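Local structure of putative retaining b-glycosidase (Saccharophagus degradans, 5A95) at residues A[92-97]-A[133-138]. The protein hydrolyses mixed-linkage beta-glucans as a family 5 glycoside hydrolase, probably by a retaining mechanism. The protein carries 1 engineered substitution. Sequence-based numbering, arbitrary orientation.
Sequences ELANNW and LGIYLI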
loop_
_atom_site.group_PDB
_atom_site.type_symbol
_atom_site.label_atom_id
_atom_site.label_comp_id
_atom_site.label_asym_id
_atom_site.label_seq_id
_atom_site.Cartn_x
_atom_site.Cartn_y
_atom_site.Cartn_z
ATOM N N GLU A 92 -35.358 19.573 -9.564
ATOM C CA GLU A 92 -35.133 20.734 -10.425
ATOM C C GLU A 92 -34.518 20.280 -11.756
ATOM O O GLU A 92 -34.923 20.681 -12.838
ATOM C CB GLU A 92 -34.206 21.710 -9.732
ATOM C CG GLU A 92 -33.679 22.828 -10.628
ATOM C CD GLU A 92 -34.727 23.826 -11.092
ATOM O OE1 GLU A 92 -35.877 23.808 -10.588
ATOM O OE2 GLU A 92 -34.370 24.673 -11.924
ATOM N N LEU A 93 -33.514 19.430 -11.659
ATOM C CA LEU A 93 -32.822 18.978 -12.845
ATOM C C LEU A 93 -33.708 18.162 -13.782
ATOM O O LEU A 93 -33.708 18.380 -15.007
ATOM C CB LEU A 93 -31.579 18.186 -12.443
ATOM C CG LEU A 93 -30.452 19.063 -11.916
ATOM C CD1 LEU A 93 -29.385 18.229 -11.201
ATOM C CD2 LEU A 93 -29.837 19.854 -13.074
ATOM N N ALA A 94 -34.404 17.175 -13.220
ATOM C CA ALA A 94 -35.250 16.297 -14.012
ATOM C C ALA A 94 -36.445 17.058 -14.586
ATOM O O ALA A 94 -36.819 16.883 -15.755
ATOM C CB ALA A 94 -35.721 15.120 -13.195
ATOM N N ASN A 95 -37.042 17.912 -13.770
ATOM C CA ASN A 95 -38.281 18.572 -14.193
ATOM C C ASN A 95 -38.093 19.789 -15.075
ATOM O O ASN A 95 -38.933 20.071 -15.917
ATOM C CB ASN A 95 -39.126 18.993 -12.984
ATOM C CG ASN A 95 -39.601 17.811 -12.162
ATOM O OD1 ASN A 95 -39.731 16.699 -12.664
ATOM N ND2 ASN A 95 -39.867 18.058 -10.885
ATOM N N ASN A 96 -37.012 20.516 -14.848
ATOM C CA ASN A 96 -36.788 21.810 -15.500
ATOM C C ASN A 96 -35.566 21.953 -16.401
ATOM O O ASN A 96 -35.498 22.896 -17.182
ATOM C CB ASN A 96 -36.736 22.917 -14.452
ATOM C CG ASN A 96 -38.073 23.126 -13.764
ATOM O OD1 ASN A 96 -39.132 22.889 -14.349
ATOM N ND2 ASN A 96 -38.028 23.594 -12.530
ATOM N N TRP A 97 -34.601 21.034 -16.298
ATOM C CA TRP A 97 -33.374 21.135 -17.103
ATOM C C TRP A 97 -33.200 20.052 -18.163
ATOM O O TRP A 97 -32.182 20.025 -18.862
ATOM C CB TRP A 97 -32.141 21.202 -16.182
ATOM C CG TRP A 97 -32.039 22.480 -15.408
ATOM C CD1 TRP A 97 -32.873 22.897 -14.394
ATOM C CD2 TRP A 97 -31.059 23.513 -15.556
ATOM N NE1 TRP A 97 -32.494 24.129 -13.952
ATOM C CE2 TRP A 97 -31.375 24.531 -14.631
ATOM C CE3 TRP A 97 -29.934 23.678 -16.383
ATOM C CZ2 TRP A 97 -30.598 25.696 -14.501
ATOM C CZ3 TRP A 97 -29.173 24.830 -16.251
ATOM C CH2 TRP A 97 -29.514 25.834 -15.331
ATOM N N LEU A 133 -37.727 9.875 -10.189
ATOM C CA LEU A 133 -37.830 10.797 -11.305
ATOM C C LEU A 133 -37.551 10.156 -12.655
ATOM O O LEU A 133 -37.670 10.827 -13.682
ATOM C CB LEU A 133 -36.819 11.937 -11.087
ATOM C CG LEU A 133 -37.192 12.871 -9.933
ATOM C CD1 LEU A 133 -35.988 13.626 -9.397
ATOM C CD2 LEU A 133 -38.300 13.839 -10.356
ATOM N N GLY A 134 -37.213 8.870 -12.662
ATOM C CA GLY A 134 -36.944 8.145 -13.894
ATOM C C GLY A 134 -35.608 8.461 -14.553
ATOM O O GLY A 134 -35.423 8.174 -15.751
ATOM N N ILE A 135 -34.664 9.017 -13.783
ATOM C CA ILE A 135 -33.344 9.366 -14.308
ATOM C C ILE A 135 -32.271 8.427 -13.757
ATOM O O ILE A 135 -32.513 7.638 -12.848
ATOM C CB ILE A 135 -33.000 10.825 -14.034
ATOM C CG1 ILE A 135 -32.780 11.056 -12.549
ATOM C CG2 ILE A 135 -34.093 11.697 -14.664
ATOM C CD1 ILE A 135 -32.287 12.422 -12.202
ATOM N N TYR A 136 -31.111 8.490 -14.388
ATOM C CA TYR A 136 -30.034 7.541 -14.124
ATOM C C TYR A 136 -28.817 8.197 -13.466
ATOM O O TYR A 136 -28.636 9.402 -13.576
ATOM C CB TYR A 136 -29.592 6.914 -15.445
ATOM C CG TYR A 136 -30.657 6.033 -16.055
ATOM C CD1 TYR A 136 -30.750 4.699 -15.696
ATOM C CD2 TYR A 136 -31.594 6.544 -16.962
ATOM C CE1 TYR A 136 -31.732 3.878 -16.219
ATOM C CE2 TYR A 136 -32.599 5.735 -17.477
ATOM C CZ TYR A 136 -32.658 4.406 -17.121
ATOM O OH TYR A 136 -33.620 3.603 -17.671
ATOM N N LEU A 137 -28.009 7.390 -12.786
ATOM C CA LEU A 137 -26.795 7.869 -12.157
ATOM C C LEU A 137 -25.563 7.288 -12.827
ATOM O O LEU A 137 -25.514 6.103 -13.153
ATOM C CB LEU A 137 -26.772 7.489 -10.676
ATOM C CG LEU A 137 -27.885 8.135 -9.849
ATOM C CD1 LEU A 137 -27.911 7.496 -8.470
ATOM C CD2 LEU A 137 -27.677 9.638 -9.725
ATOM N N ILE A 138 -24.547 8.138 -12.941
ATOM C CA ILE A 138 -23.172 7.736 -13.199
ATOM C C ILE A 138 -22.419 7.925 -11.887
ATOM O O ILE A 138 -22.378 9.036 -11.364
ATOM C CB ILE A 138 -22.534 8.585 -14.310
ATOM C CG1 ILE A 138 -23.299 8.433 -15.636
ATOM C CG2 ILE A 138 -21.047 8.237 -14.445
ATOM C CD1 ILE A 138 -22.758 9.289 -16.747
#
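The amide oxygen OD1 of Asn95 touches the CD2 methyl of Leu133 (3.9 Å), the two side chains crossing at about a right angle. The other flat groups serve the end of helix 87-96 itself: the Trp97 indole offers NE1 at its edge to Glu92 OE2 (2.8 Å), with the carboxylate oxygen in the ring plane and met on its anti side but 26° out of the carboxylate plane. Asn96 ND2 meets Glu92 OE1 from above the carboxylate plane, so one carboxylate is gripped through both oxygens, while Lys356 makes a cation-pi contact with the indole.

Towards 133-138 the helix presents the methyl of Ala94. Leu133 lies against it through CB, CD1 and CD2, CB being 4.0 Å from Ala94 CB. Ile135 CG2 lies 4.1 Å from Ala94 CB; its chi1 of 69° sets CG2 anti to the carbonyl carbon. Between them, Gly134 with positive phi ends helix 116-133 in a Schellman motif, before strand 136-144 of the (beta/alpha)8 barrel. Helix 87-96 thus meets the end of helix 116-133 and the short connection after it through van der Waals contact, apolar except for the Asn95 oxygen; the side-chain hydrogen bonds of Glu92 stay within 92-97, and none ties it to 133-138.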